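PDB 7L7W: probable disease resistance protein At5g66900 from Arabidopsis thaliana, which probably acts as a helper immune receptor in plant defence, its N-terminal RPW8-type domain, the part crystallised here, being linked to calcium-permeable cation channel activity. Local coordinates for residues 49-54 against 109-114. The protein carries 2 engineered substitutions. Residues are numbered along the deposited sequence; the frame is centred on the assembly and turned at random.
Sequences EILFPL and KDMLKF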
loop_
_atom_site.group_PDB
_atom_site.type_symbol
_atom_site.label_atom_id
_atom_site.label_comp_id
_atom_site.label_asym_id
_atom_site.label_seq_id
_atom_site.Cartn_x
_atom_site.Cartn_y
_atom_site.Cartn_z
ATOM N N GLU A 49 18.173 18.528 7.305
ATOM C CA GLU A 49 18.309 19.636 8.234
ATOM C C GLU A 49 19.676 19.633 8.897
ATOM O O GLU A 49 20.179 20.703 9.261
ATOM C CB GLU A 49 17.171 19.599 9.256
ATOM C CG GLU A 49 15.870 20.147 8.657
ATOM C CD GLU A 49 14.675 20.121 9.603
ATOM O OE1 GLU A 49 14.500 19.125 10.357
ATOM O OE2 GLU A 49 13.889 21.099 9.564
ATOM N N ILE A 50 20.287 18.451 9.047
ATOM C CA ILE A 50 21.706 18.391 9.412
ATOM C C ILE A 50 22.564 19.032 8.323
ATOM O O ILE A 50 23.485 19.811 8.598
ATOM C CB ILE A 50 22.147 16.936 9.642
ATOM C CG1 ILE A 50 21.477 16.324 10.863
ATOM C CG2 ILE A 50 23.675 16.845 9.723
ATOM C CD1 ILE A 50 21.642 14.804 10.891
ATOM N N LEU A 51 22.304 18.665 7.068
ATOM C CA LEU A 51 23.123 19.153 5.966
ATOM C C LEU A 51 22.910 20.642 5.683
ATOM O O LEU A 51 23.789 21.277 5.095
ATOM C CB LEU A 51 22.834 18.315 4.718
ATOM C CG LEU A 51 23.274 18.818 3.342
ATOM C CD1 LEU A 51 24.757 18.506 3.110
ATOM C CD2 LEU A 51 22.401 18.222 2.236
ATOM N N PHE A 52 21.776 21.207 6.103
ATOM C CA PHE A 52 21.415 22.571 5.714
ATOM C C PHE A 52 22.399 23.653 6.168
ATOM O O PHE A 52 22.696 24.559 5.367
ATOM C CB PHE A 52 19.998 22.871 6.220
ATOM C CG PHE A 52 19.496 24.199 5.796
ATOM C CD1 PHE A 52 19.073 24.403 4.497
ATOM C CD2 PHE A 52 19.482 25.264 6.680
ATOM C CE1 PHE A 52 18.621 25.647 4.082
ATOM C CE2 PHE A 52 19.027 26.513 6.275
ATOM C CZ PHE A 52 18.595 26.704 4.972
ATOM N N PRO A 53 22.901 23.662 7.405
ATOM C CA PRO A 53 23.866 24.711 7.763
ATOM C C PRO A 53 25.164 24.596 6.980
ATOM O O PRO A 53 25.810 25.611 6.677
ATOM C CB PRO A 53 24.090 24.483 9.265
ATOM C CG PRO A 53 22.966 23.637 9.696
ATOM C CD PRO A 53 22.660 22.763 8.537
ATOM N N LEU A 54 25.568 23.372 6.649
ATOM C CA LEU A 54 26.757 23.186 5.828
ATOM C C LEU A 54 26.565 23.798 4.445
ATOM O O LEU A 54 27.498 24.386 3.881
ATOM C CB LEU A 54 27.080 21.702 5.741
ATOM C CG LEU A 54 28.347 21.304 5.022
ATOM C CD1 LEU A 54 29.159 20.438 5.958
ATOM C CD2 LEU A 54 27.954 20.524 3.793
ATOM N N LYS A 109 21.797 8.330 2.715
ATOM C CA LYS A 109 23.154 7.958 3.101
ATOM C C LYS A 109 24.153 8.904 2.448
ATOM O O LYS A 109 25.048 9.431 3.123
ATOM C CB LYS A 109 23.459 6.493 2.753
ATOM C CG LYS A 109 24.926 6.073 3.054
ATOM C CD LYS A 109 25.472 6.813 4.320
ATOM C CE LYS A 109 26.957 6.616 4.628
ATOM N NZ LYS A 109 27.405 7.717 5.536
ATOM N N ASP A 110 23.942 9.214 1.166
ATOM C CA ASP A 110 24.885 10.068 0.457
ATOM C C ASP A 110 24.990 11.420 1.151
ATOM O O ASP A 110 26.099 11.888 1.465
ATOM C CB ASP A 110 24.454 10.205 -1.004
ATOM C CG ASP A 110 24.594 8.891 -1.781
ATOM O OD1 ASP A 110 25.058 7.892 -1.183
ATOM O OD2 ASP A 110 24.228 8.845 -2.980
ATOM N N MET A 111 23.835 12.007 1.500
ATOM C CA MET A 111 23.854 13.315 2.137
ATOM C C MET A 111 24.665 13.257 3.417
ATOM O O MET A 111 25.549 14.097 3.644
ATOM C CB MET A 111 22.430 13.795 2.408
ATOM C CG MET A 111 21.777 14.451 1.209
ATOM S SD MET A 111 20.034 14.831 1.460
ATOM C CE MET A 111 19.677 15.762 -0.033
ATOM N N LEU A 112 24.456 12.204 4.209
ATOM C CA LEU A 112 25.178 12.100 5.466
ATOM C C LEU A 112 26.681 12.036 5.227
ATOM O O LEU A 112 27.447 12.748 5.890
ATOM C CB LEU A 112 24.696 10.888 6.257
ATOM C CG LEU A 112 23.332 11.117 6.912
ATOM C CD1 LEU A 112 22.988 9.977 7.845
ATOM C CD2 LEU A 112 23.271 12.451 7.644
ATOM N N LYS A 113 27.123 11.231 4.252
ATOM C CA LYS A 113 28.565 11.156 4.035
ATOM C C LYS A 113 29.112 12.506 3.595
ATOM O O LYS A 113 30.204 12.906 4.017
ATOM C CB LYS A 113 28.925 10.077 3.013
ATOM C CG LYS A 113 30.440 9.846 2.944
ATOM C CD LYS A 113 30.923 9.469 1.543
ATOM C CE LYS A 113 30.660 10.587 0.529
ATOM N NZ LYS A 113 31.882 11.380 0.184
ATOM N N PHE A 114 28.332 13.249 2.815
ATOM C CA PHE A 114 28.778 14.561 2.388
ATOM C C PHE A 114 28.992 15.491 3.573
ATOM O O PHE A 114 29.853 16.372 3.520
ATOM C CB PHE A 114 27.771 15.159 1.419
ATOM C CG PHE A 114 28.258 16.396 0.773
ATOM C CD1 PHE A 114 28.888 16.335 -0.460
ATOM C CD2 PHE A 114 28.128 17.625 1.409
ATOM C CE1 PHE A 114 29.372 17.489 -1.060
ATOM C CE2 PHE A 114 28.617 18.790 0.820
ATOM C CZ PHE A 114 29.239 18.720 -0.421
#
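Leu54 and Leu51 meet the ring of Phe114 where helix 38-60 packs against helix 97-114. The aromatic contacts come first: Leu54 CD2 lies in the ring plane, at the edge, 3.5 Å from Phe114 CE2, while Leu51 CD1 approaches Phe114 CD2 obliquely at 3.9 Å. Both leucines turn CG anti to the backbone N (chi1 164° in Leu51), which sends their methyls across the interface, and Phe114 has a first torsion of the same kind, which carries its ring toward them. Contacts without an aromatic partner continue the seam. The second methyl of Leu51, CD2, rests 4.0 Å from Met111 CG, the two side chains crossing at about a right angle; at the more exposed margin, Ile50 CD1 faces Leu112 CD2 at 4.3 Å. The two segments run in the same general direction, their axes approaching to 9.6 Å at closest and inclined at 40°. Leu51 also touches Leu24 of helix 20-32, whereas Met111 touches Ala82 and Phe114 touches Leu75 of helix 70-88, so the contact joins all four helices of the RPW8-type bundle. With no hydrogen bond or salt bridge between the segments, their direct association rests on apolar burial and van der Waals contact.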